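Local coordinates for protein amide synthase (Vibrio cholerae, PDB 1L5A) that catalyses, as a stand-alone condensation enzyme of nonribosomal peptide synthesis, the formation of an amide bond in the biosynthesis of vibriobactin, at residues Leu3-Pro7 against Arg312-Gln318; Ala24-Thr30 against Ser116-Thr122; Ile362-Phe366 against His393-Phe397. All blocks are in the same frame, centred on the assembly; numbering follows the deposited sequence.

Interaction 1: residues Leu3-Pro7 against Arg312-Gln318; sequences LAQKP and RIEQIEQ
L3 and A4, at the N-terminal end of the chain by helix 6-14 of this condensation-domain fold, lie against R312 and E314 at the start of the short helix 313-319, so the contact ties the beginning of the chain to a helix more than 300 residues later. It is a surface contact, made by carbon packing and organised by an ion pair on one side. R312 holds the N-cap position of helix 313-319, and its chain bends at chi2 and chi3, which brings the guanidinium back over A4. The A4 CB methyl sits above one face of that group, offset toward its rim. The guanidinium has grips of its own: NH1 reaches E314 OE1 at 2.9 Å, with an N-H...O angle of 153°, taking the syn lone pair of the carboxylate while lying slightly out of the guanidinium plane. NH2 is bound to the carbonyl of V276, so both ends of the group have a partner and its rotation is restricted. L3 lies next to this pair. With CG anti to the backbone N (chi1 -178°), its branch is carried toward the helix start, where CD2 rests on R312 CB at 3.6 Å and on Q315 CB at 3.9 Å. L3 CG also meets E314 CB at 3.9 Å, the two side chains running past each other in opposite directions. Q5 turns from this helix; its NE2 donates to the carbonyl of I127, within the HHxxxDG signature of condensation domains. At the far end P7 crosses E314 at about a right angle, and its ring carbon CG comes to 3.8 Å from E314 OE2, the second oxygen of the carboxylate.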
loop_
_atom_site.group_PDB
_atom_site.type_symbol
_atom_site.label_atom_id
_atom_site.label_comp_id
_atom_site.label_asym_id
_atom_site.label_seq_id
_atom_site.Cartn_x
_atom_site.Cartn_y
_atom_site.Cartn_z
ATOM N N LEU A 3 3.656 22.732 3.986
ATOM C CA LEU A 3 2.599 23.522 3.379
ATOM C C LEU A 3 1.504 23.842 4.409
ATOM O O LEU A 3 1.069 24.987 4.536
ATOM C CB LEU A 3 2.002 22.763 2.202
ATOM C CG LEU A 3 0.914 23.505 1.434
ATOM C CD1 LEU A 3 1.448 24.830 0.894
ATOM C CD2 LEU A 3 0.418 22.609 0.320
ATOM N N ALA A 4 1.077 22.833 5.161
ATOM C CA ALA A 4 0.042 23.027 6.168
ATOM C C ALA A 4 0.401 24.073 7.248
ATOM O O ALA A 4 -0.498 24.625 7.906
ATOM C CB ALA A 4 -0.309 21.683 6.828
ATOM N N GLN A 5 1.689 24.350 7.434
ATOM C CA GLN A 5 2.115 25.343 8.434
ATOM C C GLN A 5 2.195 26.758 7.851
ATOM O O GLN A 5 2.072 27.736 8.593
ATOM C CB GLN A 5 3.488 24.984 9.036
ATOM C CG GLN A 5 3.518 23.664 9.817
ATOM C CD GLN A 5 4.927 23.222 10.208
ATOM O OE1 GLN A 5 5.777 22.994 9.354
ATOM N NE2 GLN A 5 5.170 23.101 11.503
ATOM N N LYS A 6 2.402 26.865 6.536
ATOM C CA LYS A 6 2.520 28.163 5.876
ATOM C C LYS A 6 1.368 29.148 6.195
ATOM O O LYS A 6 1.611 30.278 6.616
ATOM C CB LYS A 6 2.621 27.982 4.352
ATOM C CG LYS A 6 3.808 27.160 3.855
ATOM C CD LYS A 6 5.039 28.014 3.555
ATOM C CE LYS A 6 6.288 27.163 3.213
ATOM N NZ LYS A 6 6.227 26.398 1.926
ATOM N N PRO A 7 0.105 28.740 6.003
ATOM C CA PRO A 7 -0.935 29.720 6.315
ATOM C C PRO A 7 -0.894 30.267 7.734
ATOM O O PRO A 7 -1.189 31.442 7.942
ATOM C CB PRO A 7 -2.244 28.994 5.957
ATOM C CG PRO A 7 -1.888 27.550 6.009
ATOM C CD PRO A 7 -0.469 27.475 5.516
ATOM N N ARG A 312 -3.096 18.306 0.604
ATOM C CA ARG A 312 -3.393 19.566 1.277
ATOM C C ARG A 312 -4.398 20.482 0.571
ATOM O O ARG A 312 -4.296 20.757 -0.634
ATOM C CB ARG A 312 -2.081 20.317 1.517
ATOM C CG ARG A 312 -1.226 19.722 2.634
ATOM C CD ARG A 312 -1.497 20.496 3.889
ATOM N NE ARG A 312 -2.129 19.720 4.943
ATOM C CZ ARG A 312 -3.028 20.224 5.781
ATOM N NH1 ARG A 312 -3.400 21.490 5.675
ATOM N NH2 ARG A 312 -3.550 19.462 6.724
ATOM N N ILE A 313 -5.369 20.960 1.341
ATOM C CA ILE A 313 -6.380 21.855 0.809
ATOM C C ILE A 313 -5.702 23.123 0.282
ATOM O O ILE A 313 -6.170 23.733 -0.676
ATOM C CB ILE A 313 -7.426 22.226 1.895
ATOM C CG1 ILE A 313 -8.565 23.038 1.271
ATOM C CG2 ILE A 313 -6.763 23.018 3.024
ATOM C CD1 ILE A 313 -9.529 22.223 0.439
ATOM N N GLU A 314 -4.595 23.520 0.901
ATOM C CA GLU A 314 -3.884 24.708 0.445
ATOM C C GLU A 314 -3.429 24.444 -0.967
ATOM O O GLU A 314 -3.441 25.340 -1.816
ATOM C CB GLU A 314 -2.655 25.007 1.319
ATOM C CG GLU A 314 -2.960 25.411 2.764
ATOM C CD GLU A 314 -3.274 24.227 3.668
ATOM O OE1 GLU A 314 -3.060 23.076 3.225
ATOM O OE2 GLU A 314 -3.710 24.447 4.826
ATOM N N GLN A 315 -3.025 23.195 -1.207
ATOM C CA GLN A 315 -2.550 22.768 -2.523
ATOM C C GLN A 315 -3.734 22.803 -3.482
ATOM O O GLN A 315 -3.613 23.286 -4.602
ATOM C CB GLN A 315 -1.964 21.349 -2.459
ATOM C CG GLN A 315 -1.382 20.874 -3.789
ATOM C CD GLN A 315 -0.264 21.777 -4.228
ATOM O OE1 GLN A 315 0.718 21.959 -3.504
ATOM N NE2 GLN A 315 -0.404 22.369 -5.408
ATOM N N ILE A 316 -4.873 22.281 -3.033
ATOM C CA ILE A 316 -6.076 22.302 -3.848
ATOM C C ILE A 316 -6.347 23.771 -4.220
ATOM O O ILE A 316 -6.566 24.077 -5.385
ATOM C CB ILE A 316 -7.308 21.730 -3.096
ATOM C CG1 ILE A 316 -7.102 20.247 -2.789
ATOM C CG2 ILE A 316 -8.551 21.903 -3.941
ATOM C CD1 ILE A 316 -8.325 19.568 -2.177
ATOM N N GLU A 317 -6.299 24.676 -3.245
ATOM C CA GLU A 317 -6.542 26.086 -3.545
ATOM C C GLU A 317 -5.688 26.504 -4.743
ATOM O O GLU A 317 -6.201 27.112 -5.694
ATOM C CB GLU A 317 -6.226 26.998 -2.343
ATOM C CG GLU A 317 -7.108 26.786 -1.103
ATOM C CD GLU A 317 -6.699 27.673 0.080
ATOM O OE1 GLU A 317 -5.488 27.976 0.225
ATOM O OE2 GLU A 317 -7.588 28.064 0.872
ATOM N N GLN A 318 -4.395 26.181 -4.702
ATOM C CA GLN A 318 -3.502 26.535 -5.809
ATOM C C GLN A 318 -3.951 25.870 -7.109
ATOM O O GLN A 318 -3.970 26.500 -8.167
ATOM C CB GLN A 318 -2.059 26.106 -5.529
ATOM C CG GLN A 318 -1.275 26.984 -4.571
ATOM C CD GLN A 318 0.196 26.578 -4.512
ATOM O OE1 GLN A 318 0.889 26.609 -5.538
ATOM N NE2 GLN A 318 0.678 26.184 -3.316
#

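Interaction 2: residues Ala24-Thr30 against Ser116-Thr122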
loop_
_atom_site.group_PDB
_atom_site.type_symbol
_atom_site.label_atom_id
_atom_site.label_comp_id
_atom_site.label_asym_id
_atom_site.label_seq_id
_atom_site.Cartn_x
_atom_site.Cartn_y
_atom_site.Cartn_z
ATOM N N ALA A 24 -4.645 26.155 23.834
ATOM C CA ALA A 24 -4.347 26.019 25.250
ATOM C C ALA A 24 -5.411 25.209 25.972
ATOM O O ALA A 24 -6.618 25.396 25.759
ATOM C CB ALA A 24 -4.193 27.410 25.910
ATOM N N HIS A 25 -4.951 24.283 26.806
ATOM C CA HIS A 25 -5.843 23.453 27.602
ATOM C C HIS A 25 -5.425 23.536 29.066
ATOM O O HIS A 25 -4.270 23.790 29.384
ATOM C CB HIS A 25 -5.779 21.989 27.169
ATOM C CG HIS A 25 -6.463 21.694 25.871
ATOM N ND1 HIS A 25 -7.059 20.479 25.610
ATOM C CD2 HIS A 25 -6.622 22.439 24.750
ATOM C CE1 HIS A 25 -7.558 20.487 24.388
ATOM N NE2 HIS A 25 -7.306 21.665 23.843
ATOM N N SER A 26 -6.373 23.343 29.962
ATOM C CA SER A 26 -6.042 23.334 31.366
ATOM C C SER A 26 -6.624 22.041 31.883
ATOM O O SER A 26 -7.729 21.635 31.497
ATOM C CB SER A 26 -6.645 24.529 32.103
ATOM O OG SER A 26 -8.042 24.415 32.210
ATOM N N LEU A 27 -5.852 21.369 32.725
ATOM C CA LEU A 27 -6.289 20.119 33.317
ATOM C C LEU A 27 -6.384 20.361 34.811
ATOM O O LEU A 27 -5.464 20.912 35.430
ATOM C CB LEU A 27 -5.281 19.008 33.012
ATOM C CG LEU A 27 -5.111 18.628 31.535
ATOM C CD1 LEU A 27 -4.114 17.483 31.413
ATOM C CD2 LEU A 27 -6.463 18.230 30.941
ATOM N N ARG A 28 -7.513 19.999 35.395
ATOM C CA ARG A 28 -7.667 20.190 36.821
ATOM C C ARG A 28 -7.856 18.813 37.395
ATOM O O ARG A 28 -8.813 18.098 37.063
ATOM C CB ARG A 28 -8.866 21.081 37.155
ATOM C CG ARG A 28 -8.764 21.716 38.551
ATOM C CD ARG A 28 -9.887 22.715 38.817
ATOM N NE ARG A 28 -11.180 22.065 39.014
ATOM C CZ ARG A 28 -11.612 21.614 40.185
ATOM N NH1 ARG A 28 -10.851 21.752 41.268
ATOM N NH2 ARG A 28 -12.796 21.017 40.271
ATOM N N LEU A 29 -6.907 18.433 38.237
ATOM C CA LEU A 29 -6.945 17.131 38.850
ATOM C C LEU A 29 -7.311 17.277 40.311
ATOM O O LEU A 29 -6.665 17.997 41.075
ATOM C CB LEU A 29 -5.584 16.450 38.698
ATOM C CG LEU A 29 -4.999 16.484 37.284
ATOM C CD1 LEU A 29 -3.856 15.461 37.197
ATOM C CD2 LEU A 29 -6.103 16.174 36.246
ATOM N N THR A 30 -8.374 16.591 40.683
ATOM C CA THR A 30 -8.861 16.607 42.041
ATOM C C THR A 30 -8.648 15.196 42.570
ATOM O O THR A 30 -9.227 14.238 42.046
ATOM C CB THR A 30 -10.353 17.011 42.038
ATOM O OG1 THR A 30 -10.455 18.359 41.561
ATOM C CG2 THR A 30 -10.967 16.919 43.435
ATOM N N SER A 116 -4.872 17.821 47.315
ATOM C CA SER A 116 -5.789 17.048 46.478
ATOM C C SER A 116 -6.230 17.808 45.216
ATOM O O SER A 116 -7.137 17.372 44.489
ATOM C CB SER A 116 -7.028 16.692 47.286
ATOM O OG SER A 116 -7.639 17.888 47.747
ATOM N N GLU A 117 -5.583 18.938 44.958
ATOM C CA GLU A 117 -5.937 19.754 43.815
ATOM C C GLU A 117 -4.720 20.214 43.018
ATOM O O GLU A 117 -3.833 20.899 43.550
ATOM C CB GLU A 117 -6.739 20.991 44.278
ATOM C CG GLU A 117 -8.086 20.707 44.962
ATOM C CD GLU A 117 -9.085 19.895 44.095
ATOM O OE1 GLU A 117 -9.035 19.944 42.838
ATOM O OE2 GLU A 117 -9.956 19.214 44.683
ATOM N N HIS A 118 -4.686 19.848 41.742
ATOM C CA HIS A 118 -3.590 20.251 40.853
ATOM C C HIS A 118 -4.122 20.875 39.560
ATOM O O HIS A 118 -5.181 20.482 39.039
ATOM C CB HIS A 118 -2.692 19.055 40.480
ATOM C CG HIS A 118 -1.828 18.570 41.601
ATOM N ND1 HIS A 118 -2.315 17.799 42.637
ATOM C CD2 HIS A 118 -0.518 18.789 41.874
ATOM C CE1 HIS A 118 -1.339 17.567 43.499
ATOM N NE2 HIS A 118 -0.239 18.157 43.060
ATOM N N LEU A 119 -3.371 21.836 39.037
ATOM C CA LEU A 119 -3.761 22.502 37.808
ATOM C C LEU A 119 -2.629 22.456 36.802
ATOM O O LEU A 119 -1.549 22.976 37.065
ATOM C CB LEU A 119 -4.122 23.960 38.073
ATOM C CG LEU A 119 -4.794 24.644 36.888
ATOM C CD1 LEU A 119 -6.060 23.884 36.546
ATOM C CD2 LEU A 119 -5.109 26.093 37.228
ATOM N N ILE A 120 -2.881 21.820 35.662
ATOM C CA ILE A 120 -1.900 21.720 34.590
ATOM C C ILE A 120 -2.350 22.582 33.424
ATOM O O ILE A 120 -3.488 22.476 32.957
ATOM C CB ILE A 120 -1.779 20.296 34.057
ATOM C CG1 ILE A 120 -1.160 19.392 35.114
ATOM C CG2 ILE A 120 -0.930 20.292 32.804
ATOM C CD1 ILE A 120 -1.425 17.934 34.857
ATOM N N TYR A 121 -1.443 23.417 32.951
ATOM C CA TYR A 121 -1.722 24.305 31.846
ATOM C C TYR A 121 -0.732 24.026 30.721
ATOM O O TYR A 121 0.487 24.099 30.906
ATOM C CB TYR A 121 -1.602 25.771 32.302
ATOM C CG TYR A 121 -1.660 26.783 31.184
ATOM C CD1 TYR A 121 -2.858 27.052 30.500
ATOM C CD2 TYR A 121 -0.519 27.476 30.801
ATOM C CE1 TYR A 121 -2.906 28.001 29.453
ATOM C CE2 TYR A 121 -0.551 28.422 29.764
ATOM C CZ TYR A 121 -1.743 28.679 29.099
ATOM O OH TYR A 121 -1.747 29.619 28.091
ATOM N N THR A 122 -1.275 23.718 29.550
ATOM C CA THR A 122 -0.474 23.431 28.373
ATOM C C THR A 122 -0.859 24.388 27.254
ATOM O O THR A 122 -2.031 24.540 26.954
ATOM C CB THR A 122 -0.746 22.013 27.899
ATOM O OG1 THR A 122 -0.468 21.112 28.972
ATOM C CG2 THR A 122 0.120 21.668 26.687
HETATM O O HOH W 1 -2.986 21.069 29.952
HETATM O O HOH W 2 -4.772 16.277 42.593
#
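S116, just ahead of strand 117-125, sets its carbonyl against T30 CA in a CA-H...O contact, and from there the strand runs antiparallel to strand 22-30, the axes of 24-30 and 117-122 lying 4.5 Å apart. E117 faces T30 in a non-hydrogen-bonded pair. Its chain, bent at chi2 (-58°), brings OE1 between two donors of the neighbouring strand: R28 NH1 forms a salt bridge with it at 3.0 Å, the guanidinium and carboxylate planes only 17° apart, and T30 OG1 donates to the same oxygen, although that bond is modelled too short for its length to be trusted. H118 pairs with L29 through two backbone bonds, H118 N to L29 O and L29 N to H118 O, both 2.8 Å. A water in the plane of the imidazole joins H118 ND1, at 2.9 Å, to L29 O, while NE2 is held by T35 OG1. L119 stands opposite R28 on the face that carries E117 and lays CD1 near the aliphatic R28 CG, 4.0 Å off. I120 takes the next hydrogen-bonded pair, with L27; its CB meets L27 CB at 3.9 Å, and its CD1 approaches L29 CD1 diagonally. Y121 points to the face of E117 and L119, CE1 against A24 CB at 3.8 Å, its hydroxyl bound to D93. T122 closes the ladder with H25, and a second water bridges T122 OG1 and H25 O. The two strands are inner members of a mixed five-stranded sheet, flanked by strand 107-114 on the 117-125 side and strand 348-356 on the other. Helix 82-94 covers the face of L119 and Y121, and helix 131-150 that of L27 and T122.

Interaction 3: residues Ile362-Phe366 against His393-Phe397; sequences INFTF and HCERF
F364, on strand 362-368, is the pivot of an aromatic cluster with H393 and F397 of helix 387-409. Its ring meets one partner with an edge and the other with a face. Toward H393 it presents the edge: CZ stands over the centre of the imidazole, 3.7 Å from ND1, in a T-shaped pair with the planes at 73°. Toward F397 the roles reverse, for the edge of F397, at CD2 and CE2, is turned to the face of F364. This second T is offset, with planes at 86° and centroids 5.1 Å apart. H393 and F397 stand one helical turn apart, which lets F364 reach both; its CG, anti to the carbonyl carbon (chi1 -61°), directs the ring into that position. I362 crosses the imidazole diagonally, bringing its CD1 to the CD2 and CG atoms of H393. F366 comes from the direction opposite to F397, and the two rings approach through their CZ atoms, 4.1 Å apart. The helix runs obliquely over the strand; the axes of 362-366 and 393-397 pass 11.6 Å apart, a spacing filled by these rings. L246 and L238 of helix 234-249 add to the packing on F364 and F366. The one polar group in the cluster is the imidazole, with ND1 bound to Y245 OH and NE2 to E250 OE1. Because both ring nitrogens have partners, it can lie buried among phenyl rings, its rotation fixed and the C-H edge of F364 resting on its pi face; the E250 carboxylate would probably polarise the ring.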
loop_
_atom_site.group_PDB
_atom_site.type_symbol
_atom_site.label_atom_id
_atom_site.label_comp_id
_atom_site.label_asym_id
_atom_site.label_seq_id
_atom_site.Cartn_x
_atom_site.Cartn_y
_atom_site.Cartn_z
ATOM N N ILE A 362 -19.984 29.505 10.355
ATOM C CA ILE A 362 -20.740 28.835 11.391
ATOM C C ILE A 362 -20.116 27.447 11.574
ATOM O O ILE A 362 -19.647 26.825 10.620
ATOM C CB ILE A 362 -22.218 28.710 11.023
ATOM C CG1 ILE A 362 -22.999 28.185 12.237
ATOM C CG2 ILE A 362 -22.377 27.796 9.824
ATOM C CD1 ILE A 362 -24.476 28.073 12.034
ATOM N N ASN A 363 -20.104 26.974 12.813
ATOM C CA ASN A 363 -19.489 25.699 13.161
ATOM C C ASN A 363 -20.425 24.814 14.009
ATOM O O ASN A 363 -21.040 25.282 14.978
ATOM C CB ASN A 363 -18.212 26.010 13.940
ATOM C CG ASN A 363 -17.325 24.802 14.149
ATOM O OD1 ASN A 363 -16.305 24.644 13.466
ATOM N ND2 ASN A 363 -17.694 23.945 15.102
ATOM N N PHE A 364 -20.558 23.548 13.627
ATOM C CA PHE A 364 -21.378 22.616 14.387
ATOM C C PHE A 364 -20.390 21.673 15.041
ATOM O O PHE A 364 -19.579 21.047 14.362
ATOM C CB PHE A 364 -22.339 21.844 13.474
ATOM C CG PHE A 364 -23.297 22.730 12.747
ATOM C CD1 PHE A 364 -23.137 22.984 11.388
ATOM C CD2 PHE A 364 -24.301 23.394 13.441
ATOM C CE1 PHE A 364 -23.958 23.899 10.727
ATOM C CE2 PHE A 364 -25.127 24.309 12.790
ATOM C CZ PHE A 364 -24.954 24.566 11.432
ATOM N N THR A 365 -20.436 21.590 16.360
ATOM C CA THR A 365 -19.516 20.725 17.066
ATOM C C THR A 365 -20.207 19.726 17.976
ATOM O O THR A 365 -21.167 20.038 18.673
ATOM C CB THR A 365 -18.518 21.544 17.868
ATOM O OG1 THR A 365 -17.480 21.996 16.993
ATOM C CG2 THR A 365 -17.918 20.714 18.988
ATOM N N PHE A 366 -19.719 18.499 17.940
ATOM C CA PHE A 366 -20.286 17.469 18.780
ATOM C C PHE A 366 -19.194 16.988 19.718
ATOM O O PHE A 366 -18.195 16.417 19.277
ATOM C CB PHE A 366 -20.801 16.321 17.925
ATOM C CG PHE A 366 -22.075 16.629 17.196
ATOM C CD1 PHE A 366 -22.054 17.017 15.862
ATOM C CD2 PHE A 366 -23.312 16.487 17.836
ATOM C CE1 PHE A 366 -23.261 17.255 15.159
ATOM C CE2 PHE A 366 -24.513 16.718 17.152
ATOM C CZ PHE A 366 -24.486 17.103 15.809
ATOM N N HIS A 393 -30.356 28.321 13.334
ATOM C CA HIS A 393 -29.733 27.009 13.519
ATOM C C HIS A 393 -29.876 26.550 14.956
ATOM O O HIS A 393 -30.173 25.375 15.205
ATOM C CB HIS A 393 -28.243 27.011 13.120
ATOM C CG HIS A 393 -28.006 26.943 11.639
ATOM N ND1 HIS A 393 -28.375 25.858 10.874
ATOM C CD2 HIS A 393 -27.429 27.826 10.784
ATOM C CE1 HIS A 393 -28.036 26.073 9.613
ATOM N NE2 HIS A 393 -27.459 27.259 9.531
ATOM N N CYS A 394 -29.691 27.463 15.905
ATOM C CA CYS A 394 -29.805 27.069 17.307
ATOM C C CYS A 394 -31.189 26.570 17.683
ATOM O O CYS A 394 -31.356 25.891 18.690
ATOM C CB CYS A 394 -29.416 28.214 18.222
ATOM S SG CYS A 394 -27.665 28.526 18.240
ATOM N N GLU A 395 -32.192 26.902 16.884
ATOM C CA GLU A 395 -33.534 26.441 17.193
ATOM C C GLU A 395 -33.884 25.236 16.317
ATOM O O GLU A 395 -34.517 24.290 16.783
ATOM C CB GLU A 395 -34.557 27.582 16.987
ATOM N N ARG A 396 -33.442 25.258 15.061
ATOM C CA ARG A 396 -33.759 24.176 14.141
ATOM C C ARG A 396 -32.935 22.881 14.293
ATOM O O ARG A 396 -33.494 21.782 14.229
ATOM C CB ARG A 396 -33.691 24.695 12.689
ATOM N N PHE A 397 -31.627 22.985 14.507
ATOM C CA PHE A 397 -30.830 21.770 14.620
ATOM C C PHE A 397 -31.339 20.883 15.759
ATOM O O PHE A 397 -31.625 19.705 15.543
ATOM C CB PHE A 397 -29.335 22.094 14.809
ATOM C CG PHE A 397 -28.396 21.081 14.170
ATOM C CD1 PHE A 397 -28.854 19.818 13.778
ATOM C CD2 PHE A 397 -27.055 21.387 13.973
ATOM C CE1 PHE A 397 -27.983 18.878 13.200
ATOM C CE2 PHE A 397 -26.183 20.466 13.402
ATOM C CZ PHE A 397 -26.647 19.207 13.013
#

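Along the chain, interaction 2 is nested inside the long loop closed by interaction 1, and interaction 3 follows after both. Helix 6-14 leads directly to strand 22-30, so the first segments of interactions 1 and 2 are close in sequence, yet the centres of these contacts are 35 Å apart on opposite sides of the chain's centre. Interaction 3 belongs to a separate four-stranded sheet, its centre 27 Å from that of interaction 1 and 29 Å from that of interaction 2. The two sheets are the cores of the two acyltransferase-like halves of condensation domains, and strand 348-356 crosses over to complete the sheet of interaction 2. Interaction 1 joins the N-terminal end to the later half.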